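Keto/oxoacid ferredoxin oxidoreductase, gamma subunit (Geobacter sulfurreducens, PDB 3ON3) probably serves as one subunit of an enzyme complex that oxidises keto/oxoacids and passes the electrons to ferredoxin. Local coordinates at residues Y6-S11 with G137-L142; I24-A29 with K35-S40; V146-A151 with L166-F171. All blocks are in the same frame, centred on the assembly; numbering follows the deposited sequence.

Interaction 1: Y6-S11 with G137-L142; sequences YEIRFS and GAMVAL
Glu7 OE2 forms a salt bridge with Arg9, with two weak hydrogen bonds, one from NE at 3.0 Å and one from NH2 at 3.3 Å, on the side of the strand turned away from Ile8 and Phe10, which meet Met139 of the helix. Asp88 forms a salt bridge with the same guanidinium through Arg9 NH1. Across the contact the touching is purely apolar. Met139, a selenomethionine, leans toward the strand with its chain bent at chi2 and chi3. Its CG lies 4.0 Å from Phe10 CE1, reaching the ring at a slant, and the two side chains pass alongside one another, running opposite ways. Beyond CG, the bend carries SE to 4.3 Å from Ile8 CG2. This is a helix laid on a central strand of the mixed sheet of an alpha/beta fold, with 8.8 Å between Ile8 CA and Met139 CA. The Phe10 ring is backed from its own strand: Ile8 CG2 sits 3.6 Å above one face, offset toward the rim. With CG anti to its carbonyl carbon (chi1 -57°), Phe10 brings that ring to the helix although its CB does not point there. Met25 of helix 18-32 also packs on Ile8 and Phe10, while Leu96 lies against Met139.

Interaction 2: I24-A29 with K35-S40; sequences IMAEAA and KQAVQS
Lys35 meets the end of the 24-29 segment first through its backbone: its N gives Ala29 O a short hydrogen bond, 2.6 Å long with an N-H...O angle of 156°. Lys35 CB rests 3.4 Å from Ala29 O, and CG, placed beside the backbone N by chi1 of -57°, is still 3.9 Å from that oxygen. Beyond CG the chain runs extended and leaves the helix, until NZ reaches the backbone oxygen of Val145. Further along the strand, small side chains let the two backbones come close. Ala37 CB points at the helix and lies 3.6 Å from Ala26 O. Ala26 CB points back, packing 4.0 Å from Ala37 CB and 3.8 Å from Gln39 CB. Gln39 then bends at chi2; its NE2 bonds to Gln41 OE1 of the same chain and its OE1 to Gln41 NE2 of the second subunit. The segments 24-29 and 36-40 run antiparallel, their axes 7.3 Å apart at an angle of 168°. Helices 131-143 and 148-157 also pack on helix 18-32, through Leu136 on Ile24 and Ala154 on Ala28, while strand 36-43, beside strand 52-59 at the sheet edge within the chain, pairs antiparallel with a strand of the second subunit.

Interaction 3: V146-A151 with L166-F171; sequences VSKEAA and LNRKAF
Phe171 projects from helix 164-181 with its ring end against the first turn of helix 148-157, where Lys148 and Ala151 receive it. The motif is a helix-on-helix contact made at an N-capped helix start, in the helical part of this alpha/beta fold. Phe171 CG stands anti to its backbone N (chi1 168°), which sends the ring outward from its own helix. The far end of the ring then does the touching: CE1 is 3.9 Å from Ala151 CB, CZ is 3.7 Å from Lys148 O, and CE2 is 4.0 Å from Lys148 CG. Ala151 CB and Lys148 O both approach the ring at a slant. The lysine side chain crosses the phenylalanine obliquely and continues, fully extended, past the ring. An alanine in place of Phe171 would remove the whole ring, and Lys148 CG and the methyl of Ala151 would probably lose the ring they rest on. Lys148 NZ and Arg168 NH2, both positively charged, lie 4.4 Å apart where the contact is partly exposed, the arginine bending at chi2 to get there. Glu152, in a salt bridge with Arg168 NH1, probably offsets the arginine's charge, while Lys148 NZ is held by Gln172 OE1 and the lysine makes a cation-pi contact with Phe175. Ile133 of helix 131-143 and Val155 of helix 148-157 also pack on Phe171. The start of the receiving turn is fixed by Ser147, whose OG takes a hydrogen bond from Ala150 N at 3.0 Å, with an N-H...O angle of 155°.

In the fold
Along the chain, interaction 2 is nested inside the loop closed by interaction 1, and interaction 3 follows both. The centres of interactions 1 and 2 lie about 11 Å apart, those of 1 and 3 about 13 Å, and those of 2 and 3 about 15 Å. Interactions 1 and 2 reach the same mixed sheet, at a central strand and at an edge strand. Met25 joins them, touching Ile8, Phe10 and Val140. Interaction 3 belongs to the helices beyond: Val140 and Ala28 both pack on Ala151. Packing thus runs unbroken from the sheet to helix 164-181, while strand 36-43 carries the sheet into the second subunit.

Interaction 1: Y6-S11 with G137-L142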
ATOM      1  N   TYR B   6       7.042 -10.480  13.666  1.00 45.32           N
ATOM      2  CA  TYR B   6       8.283 -10.299  12.927  1.00 43.28           C
ATOM      3  C   TYR B   6       8.104  -9.115  11.996  1.00 39.10           C
ATOM      4  O   TYR B   6       7.204  -9.121  11.161  1.00 42.40           O
ATOM      5  CB  TYR B   6       8.596 -11.557  12.111  1.00 41.69           C
ATOM      6  CG  TYR B   6       9.936 -11.544  11.412  1.00 37.80           C
ATOM      7  CD1 TYR B   6      11.054 -12.125  12.008  1.00 44.35           C
ATOM      8  CD2 TYR B   6      10.086 -10.972  10.156  1.00 35.23           C
ATOM      9  CE1 TYR B   6      12.280 -12.138  11.381  1.00 39.55           C
ATOM     10  CE2 TYR B   6      11.324 -10.959   9.525  1.00 38.03           C
ATOM     11  CZ  TYR B   6      12.417 -11.553  10.140  1.00 42.35           C
ATOM     12  OH  TYR B   6      13.652 -11.566   9.522  1.00 42.66           O
ATOM     13  N   GLU B   7       8.976  -8.121  12.124  1.00 45.24           N
ATOM     14  CA  GLU B   7       8.840  -6.863  11.396  1.00 39.46           C
ATOM     15  C   GLU B   7       9.917  -6.612  10.341  1.00 44.00           C
ATOM     16  O   GLU B   7      11.115  -6.676  10.606  1.00 39.35           O
ATOM     17  CB  GLU B   7       8.813  -5.686  12.370  1.00 45.08           C
ATOM     18  CG  GLU B   7       8.741  -4.328  11.657  1.00 56.90           C
ATOM     19  CD  GLU B   7       8.580  -3.143  12.606  1.00 65.35           C
ATOM     20  OE1 GLU B   7       8.598  -3.336  13.840  1.00 62.40           O
ATOM     21  OE2 GLU B   7       8.431  -2.012  12.104  1.00 72.69           O
ATOM     22  N   ILE B   8       9.475  -6.288   9.138  1.00 37.88           N
ATOM     23  CA  ILE B   8      10.398  -5.975   8.065  1.00 39.05           C
ATOM     24  C   ILE B   8      10.148  -4.531   7.629  1.00 45.90           C
ATOM     25  O   ILE B   8       9.003  -4.075   7.604  1.00 43.90           O
ATOM     26  CB  ILE B   8      10.162  -6.900   6.850  1.00 40.01           C
ATOM     27  CG1 ILE B   8      10.377  -8.366   7.235  1.00 50.16           C
ATOM     28  CG2 ILE B   8      11.044  -6.483   5.666  1.00 44.37           C
ATOM     29  CD1 ILE B   8       9.729  -9.370   6.268  1.00 50.65           C
ATOM     30  N   ARG B   9      11.208  -3.814   7.279  1.00 38.10           N
ATOM     31  CA  ARG B   9      11.022  -2.506   6.685  1.00 35.07           C
ATOM     32  C   ARG B   9      11.740  -2.436   5.359  1.00 36.69           C
ATOM     33  O   ARG B   9      12.849  -2.952   5.202  1.00 42.62           O
ATOM     34  CB  ARG B   9      11.496  -1.392   7.623  1.00 48.36           C
ATOM     35  CG  ARG B   9      10.821  -1.451   8.962  1.00 58.30           C
ATOM     36  CD  ARG B   9      11.175  -0.263   9.833  1.00 66.32           C
ATOM     37  NE  ARG B   9      10.853  -0.564  11.221  1.00 74.75           N
ATOM     38  CZ  ARG B   9      11.005   0.280  12.232  1.00 76.68           C
ATOM     39  NH1 ARG B   9      11.467   1.503  12.009  1.00 83.60           N
ATOM     40  NH2 ARG B   9      10.692  -0.104  13.465  1.00 72.43           N
ATOM     41  N   PHE B  10      11.074  -1.814   4.399  1.00 40.16           N
ATOM     42  CA  PHE B  10      11.633  -1.637   3.079  1.00 43.07           C
ATOM     43  C   PHE B  10      11.870  -0.150   2.953  1.00 48.63           C
ATOM     44  O   PHE B  10      10.918   0.634   2.938  1.00 52.73           O
ATOM     45  CB  PHE B  10      10.642  -2.098   2.006  1.00 36.30           C
ATOM     46  CG  PHE B  10      10.187  -3.530   2.158  1.00 40.79           C
ATOM     47  CD1 PHE B  10      10.818  -4.550   1.457  1.00 43.42           C
ATOM     48  CD2 PHE B  10       9.125  -3.853   2.996  1.00 40.71           C
ATOM     49  CE1 PHE B  10      10.401  -5.875   1.589  1.00 52.86           C
ATOM     50  CE2 PHE B  10       8.692  -5.163   3.128  1.00 47.76           C
ATOM     51  CZ  PHE B  10       9.330  -6.182   2.422  1.00 50.91           C
ATOM     52  N   SER B  11      13.134   0.247   2.893  1.00 44.96           N
ATOM     53  CA  SER B  11      13.439   1.668   2.814  1.00 41.75           C
ATOM     54  C   SER B  11      14.306   2.007   1.614  1.00 42.25           C
ATOM     55  O   SER B  11      14.997   1.152   1.054  1.00 48.68           O
ATOM     56  CB  SER B  11      14.050   2.199   4.123  1.00 41.63           C
ATOM     57  OG  SER B  11      15.308   1.614   4.422  1.00 45.89           O
ATOM     58  N   GLY B 137      12.418 -10.588  -3.560  1.00 33.16           N
ATOM     59  CA  GLY B 137      12.944 -11.945  -3.702  1.00 26.52           C
ATOM     60  C   GLY B 137      14.105 -12.145  -2.739  1.00 27.38           C
ATOM     61  O   GLY B 137      14.223 -13.174  -2.053  1.00 36.61           O
ATOM     62  N   ALA B 138      14.957 -11.134  -2.661  1.00 27.77           N
ATOM     63  CA  ALA B 138      16.095 -11.198  -1.745  1.00 32.37           C
ATOM     64  C   ALA B 138      15.634 -11.287  -0.291  1.00 34.80           C
ATOM     65  O   ALA B 138      16.168 -12.091   0.472  1.00 39.88           O
ATOM     66  CB  ALA B 138      17.017 -10.023  -1.950  1.00 25.89           C
HETATM   67  N   MSE B 139      14.639 -10.478   0.076  1.00 36.26           N
HETATM   68  CA  MSE B 139      14.143 -10.409   1.450  1.00 34.77           C
HETATM   69  C   MSE B 139      13.483 -11.707   1.883  1.00 35.64           C
HETATM   70  O   MSE B 139      13.535 -12.072   3.056  1.00 39.29           O
HETATM   71  CB  MSE B 139      13.113  -9.277   1.608  1.00 31.23           C
HETATM   72  CG  MSE B 139      13.643  -8.036   2.252  1.00 60.79           C
HETATM   73 SE   MSE B 139      14.527  -8.292   3.992  0.77 64.13          SE
HETATM   74  CE  MSE B 139      15.878  -6.990   3.584  1.00 39.79           C
ATOM     75  N   VAL B 140      12.820 -12.369   0.939  1.00 38.37           N
ATOM     76  CA  VAL B 140      12.175 -13.661   1.196  1.00 31.09           C
ATOM     77  C   VAL B 140      13.248 -14.716   1.441  1.00 32.42           C
ATOM     78  O   VAL B 140      13.173 -15.465   2.414  1.00 35.08           O
ATOM     79  CB  VAL B 140      11.225 -14.071   0.021  1.00 24.90           C
ATOM     80  CG1 VAL B 140      10.698 -15.514   0.173  1.00 24.04           C
ATOM     81  CG2 VAL B 140      10.047 -13.058  -0.110  1.00 27.60           C
ATOM     82  N   ALA B 141      14.241 -14.772   0.550  1.00 34.10           N
ATOM     83  CA  ALA B 141      15.390 -15.662   0.733  1.00 42.02           C
ATOM     84  C   ALA B 141      16.026 -15.510   2.121  1.00 40.47           C
ATOM     85  O   ALA B 141      16.182 -16.500   2.839  1.00 39.99           O
ATOM     86  CB  ALA B 141      16.438 -15.445  -0.354  1.00 33.34           C
ATOM     87  N   LEU B 142      16.342 -14.273   2.511  1.00 39.61           N
ATOM     88  CA  LEU B 142      17.066 -14.016   3.767  1.00 41.37           C
ATOM     89  C   LEU B 142      16.271 -14.203   5.066  1.00 34.66           C
ATOM     90  O   LEU B 142      16.822 -14.629   6.062  1.00 41.66           O
ATOM     91  CB  LEU B 142      17.709 -12.618   3.762  1.00 43.64           C
ATOM     92  CG  LEU B 142      18.745 -12.309   2.680  1.00 48.58           C
ATOM     93  CD1 LEU B 142      19.085 -10.833   2.682  1.00 45.06           C
ATOM     94  CD2 LEU B 142      20.029 -13.173   2.838  1.00 43.06           C
TER

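Interaction 2: I24-A29 with K35-S40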
ATOM      1  N   ILE B  24       2.917  -6.609  -1.221  1.00 34.92           N
ATOM      2  CA  ILE B  24       3.233  -7.966  -1.656  1.00 39.90           C
ATOM      3  C   ILE B  24       3.654  -8.891  -0.496  1.00 42.50           C
ATOM      4  O   ILE B  24       3.134 -10.005  -0.355  1.00 31.26           O
ATOM      5  CB  ILE B  24       4.313  -7.946  -2.745  1.00 33.89           C
ATOM      6  CG1 ILE B  24       3.761  -7.285  -4.010  1.00 43.02           C
ATOM      7  CG2 ILE B  24       4.799  -9.356  -3.043  1.00 32.20           C
ATOM      8  CD1 ILE B  24       4.796  -7.058  -5.077  1.00 37.45           C
HETATM    9  N   MSE B  25       4.566  -8.416   0.351  1.00 37.78           N
HETATM   10  CA  MSE B  25       4.985  -9.191   1.522  1.00 37.35           C
HETATM   11  C   MSE B  25       3.837  -9.504   2.473  1.00 38.33           C
HETATM   12  O   MSE B  25       3.762 -10.614   3.000  1.00 35.20           O
HETATM   13  CB  MSE B  25       6.094  -8.477   2.306  1.00 46.54           C
HETATM   14  CG  MSE B  25       7.501  -8.836   1.900  1.00 55.51           C
HETATM   15 SE   MSE B  25       8.050 -10.674   2.294  0.71 51.25          SE
HETATM   16  CE  MSE B  25       6.929 -10.985   3.846  1.00 34.40           C
ATOM     17  N   ALA B  26       2.964  -8.522   2.717  1.00 36.26           N
ATOM     18  CA  ALA B  26       1.826  -8.714   3.611  1.00 43.04           C
ATOM     19  C   ALA B  26       0.829  -9.759   3.067  1.00 43.27           C
ATOM     20  O   ALA B  26       0.316 -10.597   3.818  1.00 46.71           O
ATOM     21  CB  ALA B  26       1.112  -7.354   3.903  1.00 30.45           C
ATOM     22  N   GLU B  27       0.555  -9.696   1.767  1.00 39.05           N
ATOM     23  CA  GLU B  27      -0.371 -10.630   1.117  1.00 39.34           C
ATOM     24  C   GLU B  27       0.230 -12.039   0.933  1.00 40.74           C
ATOM     25  O   GLU B  27      -0.495 -13.037   0.943  1.00 35.19           O
ATOM     26  CB  GLU B  27      -0.887 -10.035  -0.203  1.00 47.18           C
ATOM     27  CG  GLU B  27      -1.824  -8.823   0.018  1.00 46.74           C
ATOM     28  CD  GLU B  27      -2.109  -7.992  -1.235  1.00 44.42           C
ATOM     29  OE1 GLU B  27      -1.503  -8.255  -2.292  1.00 38.59           O
ATOM     30  OE2 GLU B  27      -2.944  -7.054  -1.153  1.00 49.88           O
ATOM     31  N   ALA B  28       1.555 -12.118   0.798  1.00 44.41           N
ATOM     32  CA  ALA B  28       2.220 -13.417   0.745  1.00 37.81           C
ATOM     33  C   ALA B  28       1.966 -14.129   2.054  1.00 38.04           C
ATOM     34  O   ALA B  28       1.584 -15.286   2.070  1.00 38.00           O
ATOM     35  CB  ALA B  28       3.707 -13.262   0.508  1.00 33.86           C
ATOM     36  N   ALA B  29       2.146 -13.408   3.158  1.00 36.65           N
ATOM     37  CA  ALA B  29       1.967 -13.985   4.482  1.00 36.83           C
ATOM     38  C   ALA B  29       0.534 -14.419   4.781  1.00 36.12           C
ATOM     39  O   ALA B  29       0.313 -15.477   5.354  1.00 39.83           O
ATOM     40  CB  ALA B  29       2.444 -13.009   5.548  1.00 42.83           C
ATOM     41  N   LYS B  35      -0.886 -16.608   7.403  1.00 35.74           N
ATOM     42  CA  LYS B  35      -0.584 -15.832   8.600  1.00 46.52           C
ATOM     43  C   LYS B  35      -1.394 -14.530   8.655  1.00 49.75           C
ATOM     44  O   LYS B  35      -2.247 -14.276   7.798  1.00 51.53           O
ATOM     45  CB  LYS B  35       0.923 -15.558   8.698  1.00 47.01           C
ATOM     46  CG  LYS B  35       1.764 -16.827   8.688  1.00 46.43           C
ATOM     47  CD  LYS B  35       3.258 -16.532   8.569  1.00 57.10           C
ATOM     48  CE  LYS B  35       4.089 -17.816   8.714  1.00 67.23           C
ATOM     49  NZ  LYS B  35       5.556 -17.545   8.770  1.00 71.42           N
ATOM     50  N   GLN B  36      -1.136 -13.724   9.676  1.00 52.31           N
ATOM     51  CA  GLN B  36      -1.741 -12.405   9.789  1.00 57.85           C
ATOM     52  C   GLN B  36      -0.683 -11.385   9.413  1.00 53.94           C
ATOM     53  O   GLN B  36       0.504 -11.645   9.550  1.00 48.56           O
ATOM     54  CB  GLN B  36      -2.216 -12.155  11.221  1.00 65.54           C
ATOM     55  CG  GLN B  36      -2.938 -13.340  11.840  1.00 77.97           C
ATOM     56  CD  GLN B  36      -4.360 -13.017  12.226  1.00 84.51           C
ATOM     57  OE1 GLN B  36      -5.024 -12.209  11.576  1.00 84.56           O
ATOM     58  NE2 GLN B  36      -4.841 -13.649  13.291  1.00 91.92           N
ATOM     59  N   ALA B  37      -1.103 -10.222   8.942  1.00 46.21           N
ATOM     60  CA  ALA B  37      -0.133  -9.216   8.562  1.00 46.27           C
ATOM     61  C   ALA B  37      -0.735  -7.826   8.507  1.00 45.16           C
ATOM     62  O   ALA B  37      -1.924  -7.644   8.234  1.00 44.94           O
ATOM     63  CB  ALA B  37       0.524  -9.567   7.231  1.00 42.35           C
ATOM     64  N   VAL B  38       0.117  -6.848   8.768  1.00 41.55           N
ATOM     65  CA  VAL B  38      -0.269  -5.458   8.694  1.00 40.38           C
ATOM     66  C   VAL B  38       0.810  -4.721   7.907  1.00 44.62           C
ATOM     67  O   VAL B  38       2.005  -4.914   8.126  1.00 46.35           O
ATOM     68  CB  VAL B  38      -0.496  -4.886  10.103  1.00 43.94           C
ATOM     69  CG1 VAL B  38       0.819  -4.757  10.849  1.00 50.17           C
ATOM     70  CG2 VAL B  38      -1.257  -3.554  10.046  1.00 50.60           C
ATOM     71  N   GLN B  39       0.384  -3.926   6.937  1.00 47.66           N
ATOM     72  CA  GLN B  39       1.316  -3.166   6.110  1.00 46.85           C
ATOM     73  C   GLN B  39       0.969  -1.677   6.231  1.00 44.07           C
ATOM     74  O   GLN B  39      -0.199  -1.317   6.252  1.00 39.53           O
ATOM     75  CB  GLN B  39       1.218  -3.628   4.659  1.00 35.78           C
ATOM     76  CG  GLN B  39       2.345  -3.158   3.773  1.00 42.19           C
ATOM     77  CD  GLN B  39       2.236  -1.685   3.423  1.00 45.70           C
ATOM     78  OE1 GLN B  39       1.144  -1.177   3.146  1.00 46.05           O
ATOM     79  NE2 GLN B  39       3.370  -0.994   3.420  1.00 43.96           N
ATOM     80  N   SER B  40       1.972  -0.816   6.316  1.00 42.60           N
ATOM     81  CA  SER B  40       1.705   0.602   6.560  1.00 46.53           C
ATOM     82  C   SER B  40       2.903   1.483   6.268  1.00 41.12           C
ATOM     83  O   SER B  40       4.032   1.014   6.250  1.00 42.51           O
ATOM     84  CB  SER B  40       1.287   0.825   8.011  1.00 53.35           C
ATOM     85  OG  SER B  40       2.393   0.646   8.876  1.00 55.56           O
TER

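Interaction 3: V146-A151 with L166-F171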
ATOM      1  N   VAL B 146       8.090 -15.942   4.846  1.00 42.98           N
ATOM      2  CA  VAL B 146       7.024 -16.553   4.047  1.00 28.40           C
ATOM      3  C   VAL B 146       7.636 -17.576   3.100  1.00 38.46           C
ATOM      4  O   VAL B 146       8.820 -17.468   2.763  1.00 30.61           O
ATOM      5  CB  VAL B 146       6.251 -15.504   3.216  1.00 30.06           C
ATOM      6  CG1 VAL B 146       5.509 -14.532   4.138  1.00 34.40           C
ATOM      7  CG2 VAL B 146       7.189 -14.726   2.270  1.00 29.87           C
ATOM      8  N   SER B 147       6.842 -18.559   2.662  1.00 33.28           N
ATOM      9  CA  SER B 147       7.334 -19.531   1.689  1.00 38.06           C
ATOM     10  C   SER B 147       7.637 -18.811   0.388  1.00 31.50           C
ATOM     11  O   SER B 147       7.047 -17.771   0.094  1.00 32.80           O
ATOM     12  CB  SER B 147       6.316 -20.657   1.447  1.00 41.31           C
ATOM     13  OG  SER B 147       5.092 -20.141   0.929  1.00 41.66           O
ATOM     14  N   LYS B 148       8.564 -19.365  -0.383  1.00 35.88           N
ATOM     15  CA  LYS B 148       8.879 -18.826  -1.695  1.00 33.36           C
ATOM     16  C   LYS B 148       7.619 -18.846  -2.564  1.00 36.02           C
ATOM     17  O   LYS B 148       7.373 -17.910  -3.325  1.00 30.25           O
ATOM     18  CB  LYS B 148      10.013 -19.629  -2.353  1.00 30.58           C
ATOM     19  CG  LYS B 148      10.419 -19.125  -3.750  1.00 32.74           C
ATOM     20  CD  LYS B 148      11.332 -20.129  -4.496  1.00 30.93           C
ATOM     21  CE  LYS B 148      11.949 -19.513  -5.758  1.00 29.89           C
ATOM     22  NZ  LYS B 148      12.543 -20.549  -6.696  1.00 34.35           N
ATOM     23  N   GLU B 149       6.814 -19.902  -2.426  1.00 33.79           N
ATOM     24  CA  GLU B 149       5.570 -20.001  -3.183  1.00 36.66           C
ATOM     25  C   GLU B 149       4.588 -18.866  -2.855  1.00 38.22           C
ATOM     26  O   GLU B 149       4.014 -18.265  -3.769  1.00 40.80           O
ATOM     27  CB  GLU B 149       4.895 -21.386  -3.029  1.00 31.07           C
ATOM     28  CG  GLU B 149       3.510 -21.469  -3.695  1.00 32.11           C
ATOM     29  CD  GLU B 149       2.774 -22.812  -3.524  1.00 44.47           C
ATOM     30  OE1 GLU B 149       3.250 -23.714  -2.805  1.00 42.35           O
ATOM     31  OE2 GLU B 149       1.689 -22.962  -4.128  1.00 56.52           O
ATOM     32  N   ALA B 150       4.404 -18.586  -1.563  1.00 32.22           N
ATOM     33  CA  ALA B 150       3.517 -17.511  -1.101  1.00 31.53           C
ATOM     34  C   ALA B 150       3.918 -16.181  -1.715  1.00 35.72           C
ATOM     35  O   ALA B 150       3.089 -15.433  -2.241  1.00 32.68           O
ATOM     36  CB  ALA B 150       3.547 -17.401   0.427  1.00 29.08           C
ATOM     37  N   ALA B 151       5.207 -15.887  -1.637  1.00 34.58           N
ATOM     38  CA  ALA B 151       5.732 -14.624  -2.129  1.00 28.87           C
ATOM     39  C   ALA B 151       5.616 -14.528  -3.639  1.00 31.70           C
ATOM     40  O   ALA B 151       5.282 -13.465  -4.184  1.00 33.09           O
ATOM     41  CB  ALA B 151       7.204 -14.423  -1.674  1.00 30.11           C
ATOM     42  N   LEU B 166       9.087 -10.896 -16.781  1.00 42.60           N
ATOM     43  CA  LEU B 166      10.129 -10.036 -16.195  1.00 32.29           C
ATOM     44  C   LEU B 166      10.073  -9.983 -14.662  1.00 29.51           C
ATOM     45  O   LEU B 166      11.087 -10.011 -14.005  1.00 38.82           O
ATOM     46  CB  LEU B 166      10.048  -8.612 -16.765  1.00 47.29           C
ATOM     47  CG  LEU B 166      10.575  -8.389 -18.185  1.00 56.25           C
ATOM     48  CD1 LEU B 166      10.383  -9.631 -19.049  1.00 67.19           C
ATOM     49  CD2 LEU B 166       9.895  -7.189 -18.825  1.00 53.91           C
ATOM     50  N   ASN B 167       8.882  -9.900 -14.096  1.00 35.17           N
ATOM     51  CA  ASN B 167       8.773  -9.919 -12.651  1.00 33.25           C
ATOM     52  C   ASN B 167       9.132 -11.280 -12.042  1.00 31.79           C
ATOM     53  O   ASN B 167       9.790 -11.336 -11.012  1.00 32.94           O
ATOM     54  CB  ASN B 167       7.393  -9.433 -12.196  1.00 35.50           C
ATOM     55  CG  ASN B 167       7.222  -7.926 -12.386  1.00 41.63           C
ATOM     56  OD1 ASN B 167       7.271  -7.171 -11.430  1.00 48.31           O
ATOM     57  ND2 ASN B 167       7.050  -7.493 -13.633  1.00 42.29           N
ATOM     58  N   ARG B 168       8.703 -12.373 -12.672  1.00 31.11           N
ATOM     59  CA  ARG B 168       9.134 -13.687 -12.208  1.00 34.50           C
ATOM     60  C   ARG B 168      10.661 -13.757 -12.182  1.00 34.27           C
ATOM     61  O   ARG B 168      11.246 -14.193 -11.204  1.00 37.36           O
ATOM     62  CB  ARG B 168       8.563 -14.814 -13.086  1.00 34.73           C
ATOM     63  CG  ARG B 168       9.403 -16.098 -13.071  1.00 39.88           C
ATOM     64  CD  ARG B 168       9.375 -16.846 -11.735  1.00 44.67           C
ATOM     65  NE  ARG B 168      10.405 -17.892 -11.716  1.00 56.20           N
ATOM     66  CZ  ARG B 168      10.492 -18.884 -10.828  1.00 47.71           C
ATOM     67  NH1 ARG B 168       9.603 -19.010  -9.857  1.00 52.38           N
ATOM     68  NH2 ARG B 168      11.484 -19.757 -10.913  1.00 57.34           N
ATOM     69  N   LYS B 169      11.292 -13.323 -13.274  1.00 37.38           N
ATOM     70  CA  LYS B 169      12.746 -13.286 -13.381  1.00 32.63           C
ATOM     71  C   LYS B 169      13.397 -12.405 -12.301  1.00 38.30           C
ATOM     72  O   LYS B 169      14.392 -12.792 -11.683  1.00 46.39           O
ATOM     73  CB  LYS B 169      13.168 -12.830 -14.782  1.00 34.71           C
ATOM     74  CG  LYS B 169      14.671 -12.947 -15.055  1.00 40.03           C
ATOM     75  CD  LYS B 169      14.997 -12.553 -16.489  1.00 49.57           C
ATOM     76  CE  LYS B 169      16.483 -12.676 -16.780  1.00 63.31           C
ATOM     77  NZ  LYS B 169      16.955 -14.084 -16.594  1.00 75.85           N
ATOM     78  N   ALA B 170      12.829 -11.229 -12.070  1.00 32.55           N
ATOM     79  CA  ALA B 170      13.349 -10.312 -11.064  1.00 37.75           C
ATOM     80  C   ALA B 170      13.282 -10.953  -9.686  1.00 36.63           C
ATOM     81  O   ALA B 170      14.229 -10.877  -8.898  1.00 34.48           O
ATOM     82  CB  ALA B 170      12.551  -8.986 -11.076  1.00 30.15           C
ATOM     83  N   PHE B 171      12.141 -11.558  -9.393  1.00 28.77           N
ATOM     84  CA  PHE B 171      11.933 -12.196  -8.105  1.00 31.38           C
ATOM     85  C   PHE B 171      12.923 -13.348  -7.901  1.00 35.68           C
ATOM     86  O   PHE B 171      13.561 -13.451  -6.855  1.00 32.02           O
ATOM     87  CB  PHE B 171      10.491 -12.698  -8.009  1.00 36.43           C
ATOM     88  CG  PHE B 171      10.233 -13.613  -6.837  1.00 40.61           C
ATOM     89  CD1 PHE B 171      10.063 -13.095  -5.556  1.00 34.71           C
ATOM     90  CD2 PHE B 171      10.123 -14.989  -7.022  1.00 40.04           C
ATOM     91  CE1 PHE B 171       9.812 -13.937  -4.475  1.00 37.12           C
ATOM     92  CE2 PHE B 171       9.875 -15.846  -5.941  1.00 36.80           C
ATOM     93  CZ  PHE B 171       9.716 -15.321  -4.672  1.00 39.50           C
TER